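Local coordinates for putative polyphosphate kinase 2 family protein (Arthrobacter aurescens, PDB 3RHF) that probably transfers phosphate between polyphosphate and nucleotides on a P-loop kinase-like fold, at residues E34-Y39 and A247-Y252; D45-L50 and Y252-V257; E144-H149 and E161-A166. All coordinates share one frame; numbering follows the deposited sequence.

Contact 1: E34-Y39 and A247-Y252; sequences ESTPGY and ANKKWY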
loop_
_atom_site.group_PDB
_atom_site.type_symbol
_atom_site.label_atom_id
_atom_site.label_comp_id
_atom_site.label_asym_id
_atom_site.label_seq_id
_atom_site.Cartn_x
_atom_site.Cartn_y
_atom_site.Cartn_z
ATOM N N GLU A 34 -2.290 -23.748 17.159
ATOM C CA GLU A 34 -1.397 -24.502 16.291
ATOM C C GLU A 34 -2.169 -25.135 15.144
ATOM O O GLU A 34 -1.578 -25.484 14.143
ATOM C CB GLU A 34 -0.686 -25.627 17.086
ATOM C CG GLU A 34 0.570 -25.228 17.890
ATOM C CD GLU A 34 1.718 -24.699 16.996
ATOM O OE1 GLU A 34 1.807 -25.025 15.772
ATOM O OE2 GLU A 34 2.547 -23.931 17.509
ATOM N N SER A 35 -3.484 -25.274 15.277
ATOM C CA SER A 35 -4.318 -25.865 14.226
ATOM C C SER A 35 -4.370 -25.008 12.946
ATOM O O SER A 35 -3.974 -23.825 12.979
ATOM C CB SER A 35 -5.752 -26.089 14.736
ATOM O OG SER A 35 -6.267 -24.940 15.379
ATOM N N THR A 36 -4.837 -25.641 11.852
ATOM C CA THR A 36 -5.056 -25.029 10.518
ATOM C C THR A 36 -6.493 -25.324 10.058
ATOM O O THR A 36 -6.727 -25.978 9.038
ATOM C CB THR A 36 -4.075 -25.605 9.451
ATOM O OG1 THR A 36 -4.350 -26.997 9.264
ATOM C CG2 THR A 36 -2.562 -25.401 9.832
ATOM N N PRO A 37 -7.478 -24.856 10.828
ATOM C CA PRO A 37 -8.845 -25.275 10.603
ATOM C C PRO A 37 -9.359 -25.035 9.208
ATOM O O PRO A 37 -9.178 -23.960 8.641
ATOM C CB PRO A 37 -9.642 -24.407 11.563
ATOM C CG PRO A 37 -8.696 -23.992 12.601
ATOM C CD PRO A 37 -7.383 -23.873 11.924
ATOM N N GLY A 38 -10.018 -26.049 8.683
ATOM C CA GLY A 38 -10.559 -26.042 7.345
ATOM C C GLY A 38 -9.540 -26.348 6.267
ATOM O O GLY A 38 -9.934 -26.475 5.108
ATOM N N TYR A 39 -8.250 -26.452 6.617
ATOM C CA TYR A 39 -7.215 -26.570 5.598
ATOM C C TYR A 39 -6.521 -27.886 5.770
ATOM O O TYR A 39 -5.987 -28.165 6.846
ATOM C CB TYR A 39 -6.159 -25.460 5.699
ATOM C CG TYR A 39 -5.321 -25.318 4.419
ATOM C CD1 TYR A 39 -5.900 -24.916 3.237
ATOM C CD2 TYR A 39 -3.977 -25.601 4.391
ATOM C CE1 TYR A 39 -5.174 -24.798 2.082
ATOM C CE2 TYR A 39 -3.242 -25.476 3.241
ATOM C CZ TYR A 39 -3.846 -25.098 2.085
ATOM O OH TYR A 39 -3.129 -24.911 0.929
ATOM N N ALA A 247 -2.963 -18.629 14.748
ATOM C CA ALA A 247 -1.909 -17.870 14.076
ATOM C C ALA A 247 -0.491 -18.272 14.477
ATOM O O ALA A 247 0.464 -17.634 14.042
ATOM C CB ALA A 247 -2.098 -16.399 14.313
ATOM N N ASN A 248 -0.341 -19.300 15.304
ATOM C CA ASN A 248 1.010 -19.791 15.622
ATOM C C ASN A 248 1.767 -20.129 14.344
ATOM O O ASN A 248 2.954 -19.943 14.294
ATOM C CB ASN A 248 1.013 -21.044 16.559
ATOM C CG ASN A 248 1.004 -20.686 18.028
ATOM O OD1 ASN A 248 0.705 -19.560 18.388
ATOM N ND2 ASN A 248 1.351 -21.638 18.881
ATOM N N LYS A 249 1.056 -20.621 13.331
ATOM C CA LYS A 249 1.632 -20.778 12.016
ATOM C C LYS A 249 1.358 -19.563 11.152
ATOM O O LYS A 249 0.229 -19.346 10.760
ATOM C CB LYS A 249 1.059 -22.013 11.337
ATOM C CG LYS A 249 1.528 -23.299 11.957
ATOM C CD LYS A 249 0.682 -24.465 11.452
ATOM C CE LYS A 249 1.272 -25.818 11.846
ATOM N NZ LYS A 249 0.671 -26.265 13.098
ATOM N N LYS A 250 2.381 -18.776 10.823
ATOM C CA LYS A 250 2.141 -17.567 10.050
ATOM C C LYS A 250 1.514 -17.876 8.695
ATOM O O LYS A 250 0.581 -17.210 8.271
ATOM C CB LYS A 250 3.429 -16.759 9.878
ATOM C CG LYS A 250 3.981 -16.056 11.183
ATOM C CD LYS A 250 5.223 -15.173 10.825
ATOM C CE LYS A 250 6.113 -14.661 12.008
ATOM N NZ LYS A 250 7.460 -15.363 12.075
ATOM N N TRP A 251 2.005 -18.919 8.030
ATOM C CA TRP A 251 1.527 -19.282 6.710
ATOM C C TRP A 251 0.063 -19.561 6.744
ATOM O O TRP A 251 -0.633 -19.243 5.790
ATOM C CB TRP A 251 2.284 -20.487 6.110
ATOM C CG TRP A 251 2.064 -21.793 6.833
ATOM C CD1 TRP A 251 2.826 -22.312 7.853
ATOM C CD2 TRP A 251 1.022 -22.746 6.587
ATOM N NE1 TRP A 251 2.296 -23.519 8.260
ATOM C CE2 TRP A 251 1.188 -23.800 7.502
ATOM C CE3 TRP A 251 -0.040 -22.799 5.702
ATOM C CZ2 TRP A 251 0.341 -24.880 7.537
ATOM C CZ3 TRP A 251 -0.873 -23.873 5.726
ATOM C CH2 TRP A 251 -0.679 -24.911 6.631
ATOM N N TYR A 252 -0.431 -20.174 7.807
ATOM C CA TYR A 252 -1.882 -20.496 7.834
ATOM C C TYR A 252 -2.751 -19.248 8.021
ATOM O O TYR A 252 -3.783 -19.080 7.351
ATOM C CB TYR A 252 -2.252 -21.502 8.900
ATOM C CG TYR A 252 -3.766 -21.621 9.032
ATOM C CD1 TYR A 252 -4.507 -22.204 8.052
ATOM C CD2 TYR A 252 -4.433 -21.077 10.106
ATOM C CE1 TYR A 252 -5.871 -22.302 8.147
ATOM C CE2 TYR A 252 -5.782 -21.146 10.215
ATOM C CZ TYR A 252 -6.514 -21.763 9.234
ATOM O OH TYR A 252 -7.883 -21.858 9.337
HETATM O O HOH W 1 -1.731 -21.981 13.371
#
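The ammonium NZ of Lys249 is gripped twice by Glu34, giving a hydrogen bond from Lys249 NZ to Glu34 O at 2.6 Å and a salt bridge to the carboxylate OE1. Lys249 is the N-cap residue of helix 250-266, the helix that follows the edge strand 242-246 of the parallel sheet, and the N-terminal loop 34-39 lies across this strand-to-helix turn. The long lysine chain suits the place because its amine can reach two acceptors of one residue. Glu34 folds back at chi2 (-62°), which brings its other oxygen, OE2, to Asn248 ND2 at 2.9 Å; the amide nitrogen comes from above the carboxylate plane. A water joins Ser35 O to Lys249 N.

Farther along, a type II turn runs from Thr36 to Tyr39, with Pro37 and Gly38 at its corners, residues well matched to the backbone angles required there. Tyr252 supports it: Thr36 CA sits 3.6 Å above the ring centre as a CH-pi contact, while Tyr252 OH donates to Pro37 O at 2.6 Å. Replacing Tyr252 by alanine removes ring and hydroxyl together, and is likely to leave Pro37 O without its donor and open a gap beneath Thr36. The methyl CG2 of Thr36 touches both Lys249 CD and Trp251 CZ2, 3.7 Å from each, and Tyr39 CE2 meets the edge of the indole at Trp251 CZ3, 3.8 Å away.

Contact 2: D45-L50 and Y252-V257; sequences DGKALL and YARIAV. With FLC (citrate anion), chain G.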
loop_
_atom_site.group_PDB
_atom_site.type_symbol
_atom_site.label_atom_id
_atom_site.label_comp_id
_atom_site.label_asym_id
_atom_site.label_seq_id
_atom_site.Cartn_x
_atom_site.Cartn_y
_atom_site.Cartn_z
ATOM N N ASP A 45 1.954 -26.188 0.525
ATOM C CA ASP A 45 0.683 -26.053 -0.192
ATOM C C ASP A 45 0.029 -24.679 0.045
ATOM O O ASP A 45 -0.669 -24.111 -0.808
ATOM C CB ASP A 45 -0.320 -27.109 0.309
ATOM C CG ASP A 45 0.182 -28.554 0.179
ATOM O OD1 ASP A 45 0.575 -29.000 -0.917
ATOM O OD2 ASP A 45 0.151 -29.255 1.196
ATOM N N GLY A 46 0.245 -24.186 1.259
ATOM C CA GLY A 46 -0.287 -22.907 1.713
ATOM C C GLY A 46 0.454 -21.771 1.026
ATOM O O GLY A 46 -0.160 -20.804 0.637
ATOM N N LYS A 47 1.775 -21.883 0.904
ATOM C CA LYS A 47 2.522 -20.882 0.163
ATOM C C LYS A 47 2.055 -20.858 -1.262
ATOM O O LYS A 47 1.994 -19.826 -1.847
ATOM C CB LYS A 47 4.028 -21.109 0.215
ATOM C CG LYS A 47 4.580 -20.843 1.601
ATOM C CD LYS A 47 6.107 -20.454 1.571
ATOM C CE LYS A 47 6.686 -19.968 3.001
ATOM N NZ LYS A 47 5.780 -19.240 4.015
ATOM N N ALA A 48 1.708 -21.990 -1.826
ATOM C CA ALA A 48 1.252 -21.986 -3.194
ATOM C C ALA A 48 -0.186 -21.464 -3.301
ATOM O O ALA A 48 -0.517 -20.808 -4.266
ATOM C CB ALA A 48 1.432 -23.378 -3.851
ATOM N N LEU A 49 -1.033 -21.724 -2.315
ATOM C CA LEU A 49 -2.358 -21.108 -2.293
ATOM C C LEU A 49 -2.266 -19.610 -2.149
ATOM O O LEU A 49 -3.000 -18.906 -2.781
ATOM C CB LEU A 49 -3.232 -21.672 -1.173
ATOM C CG LEU A 49 -4.655 -21.093 -1.018
ATOM C CD1 LEU A 49 -5.556 -21.349 -2.237
ATOM C CD2 LEU A 49 -5.254 -21.639 0.203
ATOM N N LEU A 50 -1.355 -19.133 -1.319
ATOM C CA LEU A 50 -1.225 -17.734 -1.082
ATOM C C LEU A 50 -1.003 -16.971 -2.385
ATOM O O LEU A 50 -1.541 -15.895 -2.542
ATOM C CB LEU A 50 -0.060 -17.451 -0.172
ATOM C CG LEU A 50 -0.080 -16.042 0.429
ATOM C CD1 LEU A 50 -1.455 -15.709 1.112
ATOM C CD2 LEU A 50 1.058 -15.858 1.405
ATOM N N TYR A 252 -0.431 -20.174 7.807
ATOM C CA TYR A 252 -1.882 -20.496 7.834
ATOM C C TYR A 252 -2.751 -19.248 8.021
ATOM O O TYR A 252 -3.783 -19.080 7.351
ATOM C CB TYR A 252 -2.252 -21.502 8.900
ATOM C CG TYR A 252 -3.766 -21.621 9.032
ATOM C CD1 TYR A 252 -4.507 -22.204 8.052
ATOM C CD2 TYR A 252 -4.433 -21.077 10.106
ATOM C CE1 TYR A 252 -5.871 -22.302 8.147
ATOM C CE2 TYR A 252 -5.782 -21.146 10.215
ATOM C CZ TYR A 252 -6.514 -21.763 9.234
ATOM O OH TYR A 252 -7.883 -21.858 9.337
ATOM N N ALA A 253 -2.348 -18.411 8.966
ATOM C CA ALA A 253 -3.055 -17.152 9.204
ATOM C C ALA A 253 -3.109 -16.325 7.921
ATOM O O ALA A 253 -4.140 -15.759 7.613
ATOM C CB ALA A 253 -2.409 -16.365 10.321
ATOM N N ARG A 254 -2.030 -16.268 7.157
ATOM C CA ARG A 254 -2.079 -15.515 5.942
ATOM C C ARG A 254 -3.164 -16.015 4.995
ATOM O O ARG A 254 -3.880 -15.183 4.422
ATOM C CB ARG A 254 -0.763 -15.562 5.210
ATOM C CG ARG A 254 0.334 -14.810 5.878
ATOM C CD ARG A 254 1.650 -15.051 5.189
ATOM N NE ARG A 254 2.742 -14.604 6.059
ATOM C CZ ARG A 254 3.847 -15.303 6.372
ATOM N NH1 ARG A 254 4.105 -16.513 5.881
ATOM N NH2 ARG A 254 4.745 -14.744 7.160
ATOM N N ILE A 255 -3.258 -17.327 4.766
ATOM C CA ILE A 255 -4.253 -17.834 3.845
ATOM C C ILE A 255 -5.657 -17.835 4.427
ATOM O O ILE A 255 -6.630 -17.874 3.697
ATOM C CB ILE A 255 -3.936 -19.224 3.318
ATOM C CG1 ILE A 255 -3.751 -20.240 4.475
ATOM C CG2 ILE A 255 -2.748 -19.161 2.405
ATOM C CD1 ILE A 255 -3.605 -21.698 3.994
ATOM N N ALA A 256 -5.771 -17.778 5.745
ATOM C CA ALA A 256 -7.107 -17.797 6.363
ATOM C C ALA A 256 -7.680 -16.381 6.259
ATOM O O ALA A 256 -8.845 -16.188 5.894
ATOM C CB ALA A 256 -7.055 -18.313 7.823
ATOM N N VAL A 257 -6.832 -15.395 6.528
ATOM C CA VAL A 257 -7.245 -14.024 6.375
ATOM C C VAL A 257 -7.578 -13.789 4.930
ATOM O O VAL A 257 -8.682 -13.314 4.605
ATOM C CB VAL A 257 -6.242 -13.006 6.925
ATOM C CG1 VAL A 257 -6.709 -11.615 6.571
ATOM C CG2 VAL A 257 -6.176 -13.078 8.457
HETATM C CAC FLC G . 8.772 -19.450 6.040
HETATM C CA FLC G . 7.682 -19.896 7.032
HETATM C CB FLC G . 6.844 -18.751 7.697
HETATM C CBC FLC G . 7.431 -17.374 7.422
HETATM C CG FLC G . 6.669 -18.970 9.248
HETATM C CGC FLC G . 5.508 -19.888 9.662
HETATM O OA1 FLC G . 8.916 -19.975 4.880
HETATM O OA2 FLC G . 9.547 -18.539 6.441
HETATM O OB1 FLC G . 7.202 -16.821 6.339
HETATM O OB2 FLC G . 8.133 -16.800 8.274
HETATM O OG1 FLC G . 5.481 -20.403 10.798
HETATM O OG2 FLC G . 4.591 -20.084 8.847
HETATM O OHB FLC G . 5.542 -18.731 7.064
HETATM O O HOH W 2 3.158 -17.954 3.575
#
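Ile255 lays its CG2 methyl over the backbone of Gly46, 3.5 Å from Gly46 O. Glycine suits this point because a CB here would point toward the isoleucine, and any larger side chain would have to compete for that space. Ile255 CG2 also meets Leu50 CD1 at 3.9 Å, while Ile255 CD1 reaches Leu49 CD2. The short helical segments run at 36° to each other, their axes 9.5 Å apart at closest approach.

Leu50 CD2 rests on Arg254 CD, 3.9 Å away, so the aliphatic part of the arginine joins the apolar seam and its extended chain carries the guanidinium out to a citrate. There Arg254 NH1 donates to the citrate hydroxyl OHB at 2.9 Å and to carboxylate OB1 at 3.1 Å, and NH2 adds a weak bond to OB1. Lys47 NZ donates to the same OHB, and one water accepts from both Lys47 NZ and Arg254 NH1. Trp251 N binds the citrate as well. The citrate probably comes from the crystallisation liquor, but two basic side chains converging beside the start of a helix form an anion-binding pocket, consistent with a kinase of phosphate-rich substrates.

Contact 3: E144-H149 and E161-A166; sequences EDVLIH and ERRYAA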
loop_
_atom_site.group_PDB
_atom_site.type_symbol
_atom_site.label_atom_id
_atom_site.label_comp_id
_atom_site.label_asym_id
_atom_site.label_seq_id
_atom_site.Cartn_x
_atom_site.Cartn_y
_atom_site.Cartn_z
ATOM N N GLU A 144 -9.891 -1.713 20.574
ATOM C CA GLU A 144 -8.847 -1.382 21.527
ATOM C C GLU A 144 -9.473 -0.783 22.771
ATOM O O GLU A 144 -8.981 -1.027 23.910
ATOM C CB GLU A 144 -7.816 -0.407 20.971
ATOM C CG GLU A 144 -6.929 -1.008 19.890
ATOM C CD GLU A 144 -5.936 -2.026 20.423
ATOM O OE1 GLU A 144 -4.966 -1.621 21.067
ATOM O OE2 GLU A 144 -6.095 -3.233 20.189
ATOM N N ASP A 145 -10.580 -0.041 22.564
ATOM C CA ASP A 145 -11.219 0.669 23.660
ATOM C C ASP A 145 -12.068 -0.220 24.550
ATOM O O ASP A 145 -12.576 0.263 25.527
ATOM C CB ASP A 145 -12.010 1.847 23.139
ATOM C CG ASP A 145 -11.114 2.893 22.528
ATOM O OD1 ASP A 145 -10.397 3.573 23.301
ATOM O OD2 ASP A 145 -11.113 3.036 21.284
ATOM N N VAL A 146 -12.232 -1.501 24.222
ATOM C CA VAL A 146 -12.741 -2.467 25.198
ATOM C C VAL A 146 -11.769 -3.606 25.550
ATOM O O VAL A 146 -12.197 -4.627 26.102
ATOM C CB VAL A 146 -14.059 -3.084 24.746
ATOM C CG1 VAL A 146 -15.069 -2.003 24.600
ATOM C CG2 VAL A 146 -13.886 -3.902 23.464
ATOM N N LEU A 147 -10.489 -3.439 25.228
ATOM C CA LEU A 147 -9.478 -4.463 25.533
ATOM C C LEU A 147 -8.437 -3.894 26.503
ATOM O O LEU A 147 -8.442 -4.213 27.658
ATOM C CB LEU A 147 -8.786 -4.997 24.266
ATOM C CG LEU A 147 -9.712 -5.736 23.309
ATOM C CD1 LEU A 147 -9.111 -5.815 21.931
ATOM C CD2 LEU A 147 -10.096 -7.117 23.852
ATOM N N ILE A 148 -7.549 -3.044 26.012
ATOM C CA ILE A 148 -6.512 -2.500 26.824
ATOM C C ILE A 148 -7.206 -1.781 28.002
ATOM O O ILE A 148 -6.874 -2.005 29.161
ATOM C CB ILE A 148 -5.512 -1.636 25.957
ATOM C CG1 ILE A 148 -4.216 -1.359 26.735
ATOM C CG2 ILE A 148 -6.083 -0.332 25.537
ATOM C CD1 ILE A 148 -3.014 -0.864 25.837
ATOM N N HIS A 149 -8.233 -0.998 27.708
ATOM C CA HIS A 149 -8.933 -0.230 28.738
ATOM C C HIS A 149 -9.542 -1.148 29.791
ATOM O O HIS A 149 -9.574 -0.822 30.963
ATOM C CB HIS A 149 -10.030 0.627 28.103
ATOM C CG HIS A 149 -9.522 1.819 27.343
ATOM N ND1 HIS A 149 -9.932 3.110 27.621
ATOM C CD2 HIS A 149 -8.657 1.915 26.307
ATOM C CE1 HIS A 149 -9.340 3.950 26.791
ATOM N NE2 HIS A 149 -8.554 3.252 25.990
ATOM N N GLU A 161 -19.824 -1.700 28.985
ATOM C CA GLU A 161 -21.097 -2.147 28.453
ATOM C C GLU A 161 -21.626 -1.186 27.379
ATOM O O GLU A 161 -22.070 -1.637 26.326
ATOM C CB GLU A 161 -22.127 -2.304 29.575
ATOM C CG GLU A 161 -23.215 -3.331 29.253
ATOM C CD GLU A 161 -22.661 -4.742 29.085
ATOM O OE1 GLU A 161 -21.700 -5.125 29.810
ATOM O OE2 GLU A 161 -23.195 -5.457 28.208
ATOM N N ARG A 162 -21.576 0.120 27.627
ATOM C CA ARG A 162 -22.057 1.055 26.631
ATOM C C ARG A 162 -21.183 1.005 25.371
ATOM O O ARG A 162 -21.667 1.183 24.255
ATOM C CB ARG A 162 -22.197 2.505 27.165
ATOM C CG ARG A 162 -20.983 3.450 26.884
ATOM C CD ARG A 162 -21.303 4.980 26.966
ATOM N NE ARG A 162 -21.309 5.597 25.629
ATOM C CZ ARG A 162 -20.226 5.917 24.916
ATOM N NH1 ARG A 162 -20.394 6.447 23.709
ATOM N NH2 ARG A 162 -18.988 5.710 25.381
ATOM N N ARG A 163 -19.902 0.754 25.539
ATOM C CA ARG A 163 -19.018 0.687 24.397
ATOM C C ARG A 163 -19.306 -0.494 23.507
ATOM O O ARG A 163 -19.286 -0.377 22.289
ATOM C CB ARG A 163 -17.614 0.645 24.853
ATOM C CG ARG A 163 -17.211 1.970 25.308
ATOM C CD ARG A 163 -15.793 1.919 25.652
ATOM N NE ARG A 163 -15.382 3.172 26.231
ATOM C CZ ARG A 163 -14.141 3.438 26.595
ATOM N NH1 ARG A 163 -13.198 2.530 26.433
ATOM N NH2 ARG A 163 -13.850 4.623 27.111
ATOM N N TYR A 164 -19.619 -1.619 24.117
ATOM C CA TYR A 164 -20.009 -2.784 23.364
ATOM C C TYR A 164 -21.241 -2.485 22.519
ATOM O O TYR A 164 -21.308 -2.881 21.337
ATOM C CB TYR A 164 -20.333 -3.950 24.298
ATOM C CG TYR A 164 -19.166 -4.503 25.039
ATOM C CD1 TYR A 164 -17.932 -4.708 24.413
ATOM C CD2 TYR A 164 -19.291 -4.867 26.357
ATOM C CE1 TYR A 164 -16.852 -5.252 25.133
ATOM C CE2 TYR A 164 -18.242 -5.398 27.079
ATOM C CZ TYR A 164 -17.039 -5.589 26.484
ATOM O OH TYR A 164 -16.031 -6.120 27.217
ATOM N N ALA A 165 -22.223 -1.830 23.129
ATOM C CA ALA A 165 -23.455 -1.523 22.427
ATOM C C ALA A 165 -23.177 -0.483 21.342
ATOM O O ALA A 165 -23.758 -0.568 20.273
ATOM C CB ALA A 165 -24.583 -1.067 23.386
ATOM N N ALA A 166 -22.273 0.460 21.586
ATOM C CA ALA A 166 -21.975 1.476 20.560
ATOM C C ALA A 166 -21.298 0.872 19.305
ATOM O O ALA A 166 -21.643 1.199 18.145
ATOM C CB ALA A 166 -21.139 2.581 21.142
#
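Val146 presses its branched end against Tyr164: Val146 CB lies 3.6 Å from Tyr164 CE1, and both methyls, CG1 and CG2, come almost as near to the same carbon. This is the tight, buried part of the contact. A beta-branched residue suits it, since the bulk stands close to the backbone and CB and both methyls can all meet one ring carbon. Val146 CG1, which is anti to the carbonyl carbon (chi1 -61°), also meets Arg163 CB at 3.7 Å, so the valine touches two successive residues of helix 157-176. Tyr164 in turn packs on Val230 and Lys234 of helix 221-235, which ties the turn after strand 135-139 into this group of helices.

The other part is looser and more polar, and lies partly open to solvent. Arg163 extends its chain past Val146 and delivers NH1 to Asp145 O in the plane of the carbonyl, on a lone pair; the oxygen also lies nearly in the guanidinium plane. The N-H...O angle is a bent 137°, and the 2.5 Å between Arg163 NH1 and Asp145 O is doubtfully short for such a bond. His149 ND1 lies 3.5 Å from Arg163 NH1 without a hydrogen bond, its ring turned 66° from the guanidinium. Asp145 OD1 stays 4.3 Å from Arg163 NH1 and well out of plane, near enough for attraction but with no N-H aimed at it. Arg163 has other partners, a salt bridge from NE to Glu159 and a cation-pi contact with Phe121.

The chemistry implies a division of labour: apolar contact seats Tyr164, while the polar link, whatever its exact length, is to a main-chain carbonyl and so does not rely on the carboxylate of Asp145, whose charge would probably add only a diffuse attraction for the arginine.

In the fold
Contacts 1 and 2 form one continuous region, their centres about 9 Å apart. They share Tyr252 and both use the start of helix 250-266. Tyr39 of contact 1 bridges them, its CE1 lying 3.7 Å from Leu49 CD2 and its CE2 3.9 Å from Ile255 CD1. The citrate bound in contact 2 also reaches Trp251 of contact 1, so the N-terminal loop and helix 43-69 both pack against the helix that borders this anion pocket. Contact 3 stands apart, its centre about 28 Å from that of contact 1 and 32 Å from that of contact 2, across the chain's centre from the latter; its nearest atoms are about 15 Å from either.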